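Local coordinates for protein 4-aminobutyrate transaminase (Acinetobacter baumannii, PDB 6WOP) that probably transfers the amino group of 4-aminobutyrate to 2-oxoglutarate with pyridoxal 5'-phosphate as cofactor, as a class-III aminotransferase, at residues I45-G50 and Q406-L411; E92-R97 and A311-I316; K261-T266 and V281-V286; V333-D338 and I410-F415. One frame throughout, in Å; residues are numbered along the deposited sequence.

Contact 1. Residues I45-G50 and Q406-L411; sequences IDFAGG and QGLDIL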
loop_
_atom_site.group_PDB
_atom_site.type_symbol
_atom_site.label_atom_id
_atom_site.label_comp_id
_atom_site.label_asym_id
_atom_site.label_seq_id
_atom_site.Cartn_x
_atom_site.Cartn_y
_atom_site.Cartn_z
ATOM N N ILE A 45 28.680 32.375 16.790
ATOM C CA ILE A 45 28.444 32.889 15.445
ATOM C C ILE A 45 27.595 31.830 14.775
ATOM O O ILE A 45 27.937 30.650 14.817
ATOM C CB ILE A 45 29.761 33.127 14.684
ATOM C CG1 ILE A 45 30.575 34.242 15.343
ATOM C CG2 ILE A 45 29.507 33.311 13.153
ATOM C CD1 ILE A 45 32.061 34.362 14.863
ATOM N N ASP A 46 26.523 32.238 14.151
ATOM C CA ASP A 46 25.555 31.275 13.622
ATOM C C ASP A 46 25.878 30.955 12.160
ATOM O O ASP A 46 25.534 31.727 11.257
ATOM C CB ASP A 46 24.155 31.877 13.784
ATOM C CG ASP A 46 23.070 30.967 13.250
ATOM O OD1 ASP A 46 23.360 29.758 13.042
ATOM O OD2 ASP A 46 21.922 31.482 13.017
ATOM N N PHE A 47 26.473 29.791 11.901
ATOM C CA PHE A 47 26.523 29.279 10.533
ATOM C C PHE A 47 25.457 28.208 10.268
ATOM O O PHE A 47 25.617 27.402 9.336
ATOM C CB PHE A 47 27.884 28.669 10.218
ATOM C CG PHE A 47 28.981 29.694 9.832
ATOM C CD1 PHE A 47 28.799 31.058 10.031
ATOM C CD2 PHE A 47 30.182 29.255 9.284
ATOM C CE1 PHE A 47 29.807 32.004 9.703
ATOM C CE2 PHE A 47 31.174 30.199 8.924
ATOM C CZ PHE A 47 30.992 31.567 9.151
ATOM N N ALA A 48 24.401 28.165 11.075
ATOM C CA ALA A 48 23.317 27.191 10.910
ATOM C C ALA A 48 22.030 27.801 10.413
ATOM O O ALA A 48 21.274 27.126 9.703
ATOM C CB ALA A 48 23.009 26.492 12.244
ATOM N N GLY A 49 21.734 29.024 10.825
ATOM C CA GLY A 49 20.534 29.676 10.354
ATOM C C GLY A 49 19.280 28.907 10.710
ATOM O O GLY A 49 18.310 28.935 9.946
ATOM N N GLY A 50 19.280 28.197 11.839
ATOM C CA GLY A 50 18.118 27.366 12.168
ATOM C C GLY A 50 17.841 26.319 11.109
ATOM O O GLY A 50 16.691 25.890 10.961
ATOM N N GLN A 406 35.457 36.223 10.932
ATOM C CA GLN A 406 35.834 35.586 12.198
ATOM C C GLN A 406 35.431 34.125 12.221
ATOM O O GLN A 406 36.153 33.269 12.761
ATOM C CB GLN A 406 35.149 36.292 13.357
ATOM C CG GLN A 406 35.630 35.905 14.744
ATOM C CD GLN A 406 34.940 36.744 15.776
ATOM O OE1 GLN A 406 34.296 37.726 15.421
ATOM N NE2 GLN A 406 35.001 36.335 17.044
ATOM N N GLY A 407 34.236 33.853 11.682
ATOM C CA GLY A 407 33.753 32.487 11.561
ATOM C C GLY A 407 34.658 31.667 10.684
ATOM O O GLY A 407 34.931 30.517 10.997
ATOM N N LEU A 408 35.164 32.258 9.588
ATOM C CA LEU A 408 36.033 31.487 8.683
ATOM C C LEU A 408 37.399 31.267 9.308
ATOM O O LEU A 408 38.057 30.258 9.050
ATOM C CB LEU A 408 36.194 32.212 7.359
ATOM C CG LEU A 408 35.000 32.490 6.464
ATOM C CD1 LEU A 408 35.428 33.355 5.278
ATOM C CD2 LEU A 408 34.323 31.211 6.043
ATOM N N ASP A 409 37.850 32.210 10.142
ATOM C CA ASP A 409 39.099 31.998 10.862
ATOM C C ASP A 409 38.962 30.871 11.896
ATOM O O ASP A 409 39.887 30.075 12.078
ATOM C CB ASP A 409 39.548 33.302 11.522
ATOM C CG ASP A 409 39.978 34.384 10.498
ATOM O OD1 ASP A 409 40.207 34.057 9.304
ATOM O OD2 ASP A 409 40.091 35.581 10.916
ATOM N N ILE A 410 37.846 30.813 12.620
ATOM C CA ILE A 410 37.663 29.709 13.556
ATOM C C ILE A 410 37.601 28.382 12.798
ATOM O O ILE A 410 38.170 27.372 13.242
ATOM C CB ILE A 410 36.390 29.935 14.397
ATOM C CG1 ILE A 410 36.534 31.206 15.276
ATOM C CG2 ILE A 410 36.083 28.719 15.259
ATOM C CD1 ILE A 410 35.155 31.849 15.603
ATOM N N LEU A 411 36.883 28.365 11.666
ATOM C CA LEU A 411 36.791 27.158 10.842
ATOM C C LEU A 411 38.179 26.676 10.465
ATOM O O LEU A 411 38.511 25.488 10.622
ATOM C CB LEU A 411 35.962 27.456 9.581
ATOM C CG LEU A 411 35.815 26.343 8.516
ATOM C CD1 LEU A 411 34.777 25.305 8.960
ATOM C CD2 LEU A 411 35.365 26.924 7.211
#

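Contact 2. Residues E92-R97 and A311-I316; sequences ERINER and AVIDAI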
loop_
_atom_site.group_PDB
_atom_site.type_symbol
_atom_site.label_atom_id
_atom_site.label_comp_id
_atom_site.label_asym_id
_atom_site.label_seq_id
_atom_site.Cartn_x
_atom_site.Cartn_y
_atom_site.Cartn_z
ATOM N N GLU A 92 0.402 36.795 -4.936
ATOM C CA GLU A 92 0.700 37.600 -6.126
ATOM C C GLU A 92 2.194 37.839 -6.259
ATOM O O GLU A 92 2.767 37.759 -7.358
ATOM C CB GLU A 92 -0.051 38.949 -6.041
ATOM C CG GLU A 92 -1.541 38.829 -6.187
ATOM C CD GLU A 92 -2.271 40.128 -5.859
ATOM O OE1 GLU A 92 -1.773 40.919 -5.011
ATOM O OE2 GLU A 92 -3.356 40.341 -6.434
ATOM N N ARG A 93 2.853 38.147 -5.130
ATOM C CA ARG A 93 4.279 38.440 -5.165
ATOM C C ARG A 93 5.115 37.205 -5.532
ATOM O O ARG A 93 6.120 37.314 -6.240
ATOM C CB ARG A 93 4.689 39.010 -3.801
ATOM C CG ARG A 93 4.071 40.424 -3.591
ATOM C CD ARG A 93 4.657 41.066 -2.299
ATOM N NE ARG A 93 5.982 41.655 -2.495
ATOM C CZ ARG A 93 6.816 41.960 -1.498
ATOM N NH1 ARG A 93 6.462 41.727 -0.211
ATOM N NH2 ARG A 93 7.963 42.552 -1.773
ATOM N N ILE A 94 4.749 36.039 -5.031
ATOM C CA ILE A 94 5.463 34.816 -5.411
ATOM C C ILE A 94 5.159 34.447 -6.843
ATOM O O ILE A 94 6.055 34.019 -7.585
ATOM C CB ILE A 94 5.069 33.674 -4.431
ATOM C CG1 ILE A 94 5.543 33.978 -2.992
ATOM C CG2 ILE A 94 5.614 32.296 -4.880
ATOM C CD1 ILE A 94 7.013 33.766 -2.818
ATOM N N ASN A 95 3.873 34.534 -7.257
ATOM C CA ASN A 95 3.531 34.236 -8.659
ATOM C C ASN A 95 4.365 35.085 -9.598
ATOM O O ASN A 95 4.812 34.631 -10.662
ATOM C CB ASN A 95 2.061 34.527 -8.974
ATOM C CG ASN A 95 1.105 33.580 -8.304
ATOM O OD1 ASN A 95 1.479 32.458 -7.971
ATOM N ND2 ASN A 95 -0.121 34.034 -8.078
ATOM N N GLU A 96 4.580 36.342 -9.233
ATOM C CA GLU A 96 5.327 37.211 -10.123
ATOM C C GLU A 96 6.784 36.758 -10.248
ATOM O O GLU A 96 7.383 36.866 -11.316
ATOM C CB GLU A 96 5.257 38.653 -9.570
ATOM C CG GLU A 96 6.087 39.659 -10.370
ATOM C CD GLU A 96 6.437 40.886 -9.512
ATOM O OE1 GLU A 96 7.615 41.346 -9.529
ATOM O OE2 GLU A 96 5.522 41.358 -8.788
ATOM N N ARG A 97 7.360 36.248 -9.168
ATOM C CA ARG A 97 8.782 35.955 -9.097
ATOM C C ARG A 97 9.168 34.521 -9.446
ATOM O O ARG A 97 10.346 34.264 -9.762
ATOM C CB ARG A 97 9.245 36.259 -7.689
ATOM C CG ARG A 97 9.233 37.760 -7.388
ATOM C CD ARG A 97 9.363 38.050 -5.861
ATOM N NE ARG A 97 9.580 39.494 -5.598
ATOM C CZ ARG A 97 8.615 40.411 -5.748
ATOM N NH1 ARG A 97 7.379 40.019 -6.104
ATOM N NH2 ARG A 97 8.859 41.727 -5.550
ATOM N N ALA A 311 8.018 40.761 4.470
ATOM C CA ALA A 311 9.187 41.554 4.806
ATOM C C ALA A 311 10.457 40.819 4.410
ATOM O O ALA A 311 11.479 41.463 4.119
ATOM C CB ALA A 311 9.218 41.898 6.295
ATOM N N VAL A 312 10.414 39.487 4.368
ATOM C CA VAL A 312 11.582 38.741 3.869
ATOM C C VAL A 312 11.851 39.085 2.401
ATOM O O VAL A 312 12.993 39.348 1.980
ATOM C CB VAL A 312 11.347 37.223 4.023
ATOM C CG1 VAL A 312 12.364 36.442 3.128
ATOM C CG2 VAL A 312 11.431 36.798 5.488
ATOM N N ILE A 313 10.803 39.049 1.578
ATOM C CA ILE A 313 10.994 39.402 0.187
ATOM C C ILE A 313 11.483 40.829 0.079
ATOM O O ILE A 313 12.358 41.135 -0.744
ATOM C CB ILE A 313 9.684 39.194 -0.581
ATOM C CG1 ILE A 313 9.328 37.705 -0.518
ATOM C CG2 ILE A 313 9.749 39.797 -2.037
ATOM C CD1 ILE A 313 7.991 37.428 -1.124
ATOM N N ASP A 314 10.873 41.739 0.840
ATOM C CA ASP A 314 11.340 43.132 0.828
ATOM C C ASP A 314 12.826 43.192 1.120
ATOM O O ASP A 314 13.589 43.918 0.469
ATOM C CB ASP A 314 10.605 43.912 1.929
ATOM C CG ASP A 314 9.191 44.275 1.567
ATOM O OD1 ASP A 314 8.807 44.050 0.409
ATOM O OD2 ASP A 314 8.464 44.839 2.459
ATOM N N ALA A 315 13.251 42.458 2.149
ATOM C CA ALA A 315 14.639 42.596 2.595
ATOM C C ALA A 315 15.573 42.001 1.556
ATOM O O ALA A 315 16.619 42.586 1.241
ATOM C CB ALA A 315 14.850 41.896 3.949
ATOM N N ILE A 316 15.215 40.834 1.002
ATOM C CA ILE A 316 16.072 40.211 -0.007
ATOM C C ILE A 316 16.333 41.176 -1.151
ATOM O O ILE A 316 17.464 41.310 -1.643
ATOM C CB ILE A 316 15.429 38.899 -0.502
ATOM C CG1 ILE A 316 15.547 37.808 0.595
ATOM C CG2 ILE A 316 16.030 38.443 -1.858
ATOM C CD1 ILE A 316 14.626 36.564 0.262
#

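Contact 3. Residues K261-T266 and V281-V286; sequences KADLIT and VGRAEV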
loop_
_atom_site.group_PDB
_atom_site.type_symbol
_atom_site.label_atom_id
_atom_site.label_comp_id
_atom_site.label_asym_id
_atom_site.label_seq_id
_atom_site.Cartn_x
_atom_site.Cartn_y
_atom_site.Cartn_z
ATOM N N LYS A 261 12.172 24.641 -16.706
ATOM C CA LYS A 261 11.198 25.041 -15.703
ATOM C C LYS A 261 10.421 23.848 -15.146
ATOM O O LYS A 261 9.985 22.955 -15.885
ATOM C CB LYS A 261 10.208 26.032 -16.293
ATOM C CG LYS A 261 10.791 27.425 -16.520
ATOM C CD LYS A 261 9.683 28.344 -16.991
ATOM C CE LYS A 261 10.217 29.339 -18.000
ATOM N NZ LYS A 261 11.525 29.825 -17.528
ATOM N N ALA A 262 10.209 23.877 -13.844
ATOM C CA ALA A 262 9.370 22.910 -13.141
ATOM C C ALA A 262 7.903 23.317 -13.239
ATOM O O ALA A 262 7.577 24.498 -13.436
ATOM C CB ALA A 262 9.771 22.876 -11.661
ATOM N N ASP A 263 7.004 22.330 -13.099
ATOM C CA ASP A 263 5.586 22.618 -13.129
ATOM C C ASP A 263 5.094 23.134 -11.790
ATOM O O ASP A 263 4.104 23.874 -11.747
ATOM C CB ASP A 263 4.797 21.332 -13.454
ATOM C CG ASP A 263 5.153 20.781 -14.812
ATOM O OD1 ASP A 263 4.628 21.344 -15.794
ATOM O OD2 ASP A 263 5.949 19.795 -14.894
ATOM N N LEU A 264 5.712 22.652 -10.701
ATOM C CA LEU A 264 5.399 22.987 -9.313
ATOM C C LEU A 264 6.687 23.260 -8.541
ATOM O O LEU A 264 7.706 22.576 -8.746
ATOM C CB LEU A 264 4.641 21.838 -8.613
ATOM C CG LEU A 264 3.320 21.469 -9.258
ATOM C CD1 LEU A 264 2.790 20.084 -8.849
ATOM C CD2 LEU A 264 2.259 22.538 -8.779
ATOM N N ILE A 265 6.655 24.238 -7.625
ATOM C CA ILE A 265 7.814 24.522 -6.778
ATOM C C ILE A 265 7.355 24.589 -5.333
ATOM O O ILE A 265 6.364 25.269 -5.030
ATOM C CB ILE A 265 8.511 25.831 -7.185
ATOM C CG1 ILE A 265 9.013 25.741 -8.619
ATOM C CG2 ILE A 265 9.656 26.122 -6.236
ATOM C CD1 ILE A 265 9.553 27.072 -9.175
ATOM N N THR A 266 8.097 23.941 -4.419
ATOM C CA THR A 266 7.705 24.048 -3.024
ATOM C C THR A 266 8.636 25.017 -2.303
ATOM O O THR A 266 9.812 25.150 -2.663
ATOM C CB THR A 266 7.755 22.681 -2.327
ATOM O OG1 THR A 266 9.062 22.110 -2.447
ATOM C CG2 THR A 266 6.747 21.724 -2.961
ATOM N N VAL A 281 3.911 26.938 -5.413
ATOM C CA VAL A 281 3.565 27.798 -6.545
ATOM C C VAL A 281 3.664 26.934 -7.796
ATOM O O VAL A 281 4.496 26.024 -7.844
ATOM C CB VAL A 281 4.473 29.045 -6.613
ATOM C CG1 VAL A 281 6.006 28.668 -6.692
ATOM C CG2 VAL A 281 4.031 29.999 -7.763
ATOM N N GLY A 282 2.814 27.193 -8.794
ATOM C CA GLY A 282 2.988 26.425 -10.016
ATOM C C GLY A 282 2.061 26.847 -11.130
ATOM O O GLY A 282 1.320 27.817 -11.008
ATOM N N ARG A 283 2.068 26.050 -12.208
ATOM C CA ARG A 283 1.239 26.400 -13.355
ATOM C C ARG A 283 -0.209 26.486 -12.910
ATOM O O ARG A 283 -0.688 25.626 -12.179
ATOM C CB ARG A 283 1.413 25.360 -14.486
ATOM C CG ARG A 283 2.845 25.235 -15.019
ATOM C CD ARG A 283 2.981 23.926 -15.883
ATOM N NE ARG A 283 1.837 23.815 -16.738
ATOM C CZ ARG A 283 1.327 22.665 -17.156
ATOM N NH1 ARG A 283 1.899 21.500 -16.800
ATOM N NH2 ARG A 283 0.251 22.690 -17.941
ATOM N N ALA A 284 -0.903 27.552 -13.306
ATOM C CA ALA A 284 -2.282 27.755 -12.816
ATOM C C ALA A 284 -3.174 26.526 -13.027
ATOM O O ALA A 284 -3.987 26.175 -12.161
ATOM C CB ALA A 284 -2.918 28.953 -13.525
ATOM N N GLU A 285 -3.121 25.923 -14.225
ATOM C CA GLU A 285 -4.083 24.861 -14.521
ATOM C C GLU A 285 -3.731 23.608 -13.747
ATOM O O GLU A 285 -4.631 22.818 -13.409
ATOM C CB GLU A 285 -4.161 24.574 -16.026
ATOM C CG GLU A 285 -2.911 23.941 -16.607
ATOM C CD GLU A 285 -3.128 23.558 -18.104
ATOM O OE1 GLU A 285 -2.402 22.692 -18.655
ATOM O OE2 GLU A 285 -4.055 24.119 -18.715
ATOM N N VAL A 286 -2.473 23.478 -13.344
ATOM C CA VAL A 286 -2.101 22.354 -12.466
ATOM C C VAL A 286 -2.578 22.613 -11.040
ATOM O O VAL A 286 -3.225 21.766 -10.419
ATOM C CB VAL A 286 -0.572 22.124 -12.526
ATOM C CG1 VAL A 286 -0.099 21.074 -11.467
ATOM C CG2 VAL A 286 -0.172 21.764 -13.936
#

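Contact 4. Residues V333-D338 and I410-F415; sequences VATLKD and ILKQGF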
loop_
_atom_site.group_PDB
_atom_site.type_symbol
_atom_site.label_atom_id
_atom_site.label_comp_id
_atom_site.label_asym_id
_atom_site.label_seq_id
_atom_site.Cartn_x
_atom_site.Cartn_y
_atom_site.Cartn_z
ATOM N N VAL A 333 34.212 29.816 -0.289
ATOM C CA VAL A 333 34.829 28.790 -1.130
ATOM C C VAL A 333 36.348 28.984 -1.192
ATOM O O VAL A 333 37.118 28.022 -1.074
ATOM C CB VAL A 333 34.173 28.764 -2.528
ATOM C CG1 VAL A 333 35.019 28.013 -3.543
ATOM C CG2 VAL A 333 32.831 28.032 -2.480
ATOM N N ALA A 334 36.818 30.232 -1.327
ATOM C CA ALA A 334 38.261 30.448 -1.347
ATOM C C ALA A 334 38.906 29.980 -0.048
ATOM O O ALA A 334 40.047 29.511 -0.060
ATOM C CB ALA A 334 38.577 31.923 -1.598
ATOM N N THR A 335 38.240 30.191 1.097
ATOM C CA THR A 335 38.749 29.679 2.369
ATOM C C THR A 335 38.814 28.145 2.372
ATOM O O THR A 335 39.786 27.558 2.850
ATOM C CB THR A 335 37.860 30.185 3.503
ATOM O OG1 THR A 335 38.201 31.537 3.757
ATOM C CG2 THR A 335 38.112 29.475 4.787
ATOM N N LEU A 336 37.771 27.479 1.863
ATOM C CA LEU A 336 37.787 26.020 1.804
ATOM C C LEU A 336 38.904 25.522 0.895
ATOM O O LEU A 336 39.513 24.468 1.152
ATOM C CB LEU A 336 36.437 25.519 1.316
ATOM C CG LEU A 336 35.336 25.899 2.324
ATOM C CD1 LEU A 336 34.060 25.374 1.780
ATOM C CD2 LEU A 336 35.599 25.211 3.607
ATOM N N LYS A 337 39.159 26.232 -0.209
ATOM C CA LYS A 337 40.248 25.744 -1.073
ATOM C C LYS A 337 41.607 25.939 -0.414
ATOM O O LYS A 337 42.513 25.102 -0.549
ATOM C CB LYS A 337 40.201 26.455 -2.422
ATOM C CG LYS A 337 39.449 25.635 -3.453
ATOM C CD LYS A 337 38.421 26.459 -4.225
ATOM C CE LYS A 337 39.042 27.062 -5.512
ATOM N NZ LYS A 337 37.959 27.514 -6.478
ATOM N N ASP A 338 41.771 26.997 0.377
ATOM C CA ASP A 338 43.003 27.162 1.142
ATOM C C ASP A 338 43.153 26.062 2.189
ATOM O O ASP A 338 44.251 25.524 2.384
ATOM C CB ASP A 338 43.003 28.531 1.811
ATOM C CG ASP A 338 44.359 28.912 2.305
ATOM O OD1 ASP A 338 45.331 28.655 1.576
ATOM O OD2 ASP A 338 44.463 29.480 3.413
ATOM N N ILE A 410 37.846 30.813 12.620
ATOM C CA ILE A 410 37.663 29.709 13.556
ATOM C C ILE A 410 37.601 28.382 12.798
ATOM O O ILE A 410 38.170 27.372 13.242
ATOM C CB ILE A 410 36.390 29.935 14.397
ATOM C CG1 ILE A 410 36.534 31.206 15.276
ATOM C CG2 ILE A 410 36.083 28.719 15.259
ATOM C CD1 ILE A 410 35.155 31.849 15.603
ATOM N N LEU A 411 36.883 28.365 11.666
ATOM C CA LEU A 411 36.791 27.158 10.842
ATOM C C LEU A 411 38.179 26.676 10.465
ATOM O O LEU A 411 38.511 25.488 10.622
ATOM C CB LEU A 411 35.962 27.456 9.581
ATOM C CG LEU A 411 35.815 26.343 8.516
ATOM C CD1 LEU A 411 34.777 25.305 8.960
ATOM C CD2 LEU A 411 35.365 26.924 7.211
ATOM N N LYS A 412 39.030 27.604 9.992
ATOM C CA LYS A 412 40.390 27.217 9.619
ATOM C C LYS A 412 41.177 26.676 10.810
ATOM O O LYS A 412 41.961 25.724 10.671
ATOM C CB LYS A 412 41.122 28.413 9.001
ATOM C CG LYS A 412 40.415 29.023 7.822
ATOM C CD LYS A 412 41.389 29.374 6.680
ATOM C CE LYS A 412 42.298 30.497 7.024
ATOM N NZ LYS A 412 43.683 30.287 6.455
ATOM N N GLN A 413 41.018 27.280 11.986
ATOM C CA GLN A 413 41.721 26.762 13.153
ATOM C C GLN A 413 41.234 25.360 13.480
ATOM O O GLN A 413 42.030 24.484 13.849
ATOM C CB GLN A 413 41.535 27.690 14.355
ATOM C CG GLN A 413 42.207 29.042 14.200
ATOM C CD GLN A 413 41.530 30.140 15.050
ATOM O OE1 GLN A 413 40.573 29.879 15.810
ATOM N NE2 GLN A 413 41.994 31.375 14.885
ATOM N N GLY A 414 39.927 25.117 13.326
ATOM C CA GLY A 414 39.415 23.787 13.598
ATOM C C GLY A 414 40.029 22.740 12.697
ATOM O O GLY A 414 40.443 21.677 13.161
ATOM N N PHE A 415 40.091 23.029 11.394
ATOM C CA PHE A 415 40.752 22.111 10.470
ATOM C C PHE A 415 42.211 21.930 10.841
ATOM O O PHE A 415 42.756 20.833 10.687
ATOM C CB PHE A 415 40.640 22.601 9.027
ATOM C CG PHE A 415 39.373 22.194 8.352
ATOM C CD1 PHE A 415 38.238 22.993 8.443
ATOM C CD2 PHE A 415 39.302 21.019 7.631
ATOM C CE1 PHE A 415 37.052 22.618 7.816
ATOM C CE2 PHE A 415 38.098 20.626 7.007
ATOM C CZ PHE A 415 37.002 21.432 7.074
#

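Contact 1. Residues I45-G50 and Q406-L411
Ile45 and Phe47 both direct their side chains at the start of helix segment 406-411, the isoleucine by a single methyl and the phenylalanine by the far end of its ring. Ile45 has CG1 opposite the carbonyl carbon (chi1 -66°) and an extended second torsion, which pushes CD1 out against the stem of Gln406. That stem is itself extended, and the two chains cross obliquely, with CD1 of Ile45 3.8 Å from CD of Gln406. A glutamine suits this border, since CB, CG and CD all lie along the methyl while the residue as a whole stays exposed to solvent. One turn along the helix, Ile410 brings its CD1 to 4.1 Å from the same Ile45 CD1.

Phe47 meets the helix at Gly407, beside Leu408. Its CZ comes within 3.8 Å of Gly407 CA, an approach possible because the glycine puts no side chain between ring and helix backbone. Leu408 adds a looser touch, CD2 lying 4.4 Å from Phe47 CE2.

Asp46, between them, faces away from the helix. Its OD1 accepts from Ala48 N at 2.7 Å, an Asx turn, and from Gly49 N at 2.8 Å, an Asx motif, both from one face of the carboxylate. Just beyond, Gly50 O bonds His76 NE2 of the second subunit.

Strand 43-46 pairs with strand 379-384, and helix 401-416 lies against it: this is apolar helix-on-sheet packing in the smaller alpha/beta domain of a fold-type I aminotransferase, built from both ends of the chain.

Contact 2. Residues E92-R97 and A311-I316
The guanidinium of Arg93 carries the CG2 methyl of Ile313 over one face, toward the rim of the group, and Asp314 OD1 at its edge. The methyl sits 3.3 Å from Arg93 NH2, and the same nitrogen gives a salt-bridging hydrogen bond of 2.8 Å to Asp314 OD1. That bond is bent (141° at the hydrogen), and the two flat groups are turned 49° from coplanar. A second guanidinium, that of Arg97, also lays a face against Ile313 CG2, NE being 3.6 Å from it. Its edge is used within its own helix: NH1 donates 3.0 Å to Arg93 O, close to the guanidinium plane, while NE pairs with Glu317.

The bend at chi3 turns the Arg93 guanidinium so that Ile313 CG2 lies over its face and Asp314 OD1 at its edge, and NH1 finds a further acceptor in His310 O. Deeper in, Ile94 CD1 and Ile313 CD1 meet at 4.2 Å, the two chains crossing at about a right angle. Long arginines suit this join, since the helix axes approach no nearer than 11.9 Å and run at 42° to each other. Beside it, Glu92 and Asn95 bind Arg11 and Ala15 of the second subunit.

Chemically, one branched aliphatic side chain serves as a pad beneath two cationic planes. Because each arginine has its own acidic partner on helix 303-318, their positive charges are probably largely balanced despite lying so close together.

Contact 3. Residues K261-T266 and V281-V286
Strands 264-267 and 278-283 form an antiparallel beta hairpin with a long connection, and residues Leu264-Ile265 and Val281-Gly282 pair at its open end. In the large domain of fold-type I enzymes the seven-stranded sheet is parallel but for one strand; here that strand is 278-283. Ile265 and Val281 are a hydrogen-bonded pair, with Ile265 N to Val281 O at 2.8 Å and Val281 N to Ile265 O at 3.0 Å. Their side chains share a face: Val281 CG1, held in the crowded position between backbone N and carbonyl (chi1 57°), packs 3.8 Å from Ile265 CB.

Leu264 and Gly282 make the next, non-hydrogen-bonded pair, on the other face, their CA atoms 4.3 Å apart. Because Gly282 has no side chain, Leu264 CD2 can lie over its CA and reach Val286 CG1. Arg283 N then bonds Asp263 O at 3.0 Å, carrying the backbone bonding one residue before the start of strand 264-267.

Arg283 is also the N-cap residue of helix 284-287. Its chain runs alongside Asp263, bends at chi3, and brings NH1 to 2.9 Å from Asp263 OD1, which is met from above the carboxylate plane. The other carboxylate oxygen, OD2, takes Leu237 N and Arg227, so this buried aspartate ties the hairpin to strand 236-240. Arg283 NH2 turns to Glu285 OE1. Asp263, Arg283 and Glu285 thus form a salt-bridge network, suited to an arginine with several N-H groups, and Tyr126 OH adds a hydrogen bond to Glu285 OE1. Over one face of that guanidinium, 3.5 Å above its plane and toward the rim, rests Val286 CG2.

Contact 4. Residues V333-D338 and I410-F415
Lys412 and Thr335 stand at the closest backbone approach of two nearly parallel helices, 7.8 Å between their CA atoms. The bond to CB of Lys412 points toward helix 333-338, and the next two carbons, CG and CD, each lie 3.8 Å from Thr335 CG2. Rotation about CG-CD (chi3 -69°) turns CE aside, and NZ reaches Asp338, whose OD2 is 3.2 Å away in a salt bridge with a weak hydrogen bond. Lysine suits this place: its methylenes pack on the threonine methyl and its ammonium still reaches the acid at the partly exposed margin. Thr335 turns its methyl to the lysine because CG2 is opposite the backbone N, while OG1 makes a weak bond to Glu331 O.

On the inner side, Leu336 CD2 and Leu411 CD2 touch at 4.0 Å, their chains at about a right angle. Leu336 also rests on Ile350 and Val359 of the sheet strands.

The axes of segments 333-338 and 410-415 come within 10.6 Å and cross at -19°. Two adjacent, near-parallel helices thus pack side by side on the small-domain sheet, as in an alpha/beta layer, with the leucines toward the sheet and the Lys412-Asp338 pair at the margin.

In the fold
From the N terminus, strand 43-46 comes first and meets helix 401-416 only near the C terminus, so contact 1 closes the longest loop and encloses contacts 2 and 3. Helix 85-97 opens contact 2, closed by helix 303-318; the hairpin of contact 3 is nested inside that loop. Contact 4 opens after contact 2 has closed, on helix 321-342, and ends on the same helix as contact 1, sharing Ile410 and Leu411. Contacts 1 and 4 touch (Leu408 on Thr335) and both join parts of the small domain. Contacts 2 and 3 also touch, where Ile94 and Asn95 pack on Val281, at the large-domain sheet; contacts 3 and 4, in series, are 39 Å apart between centres.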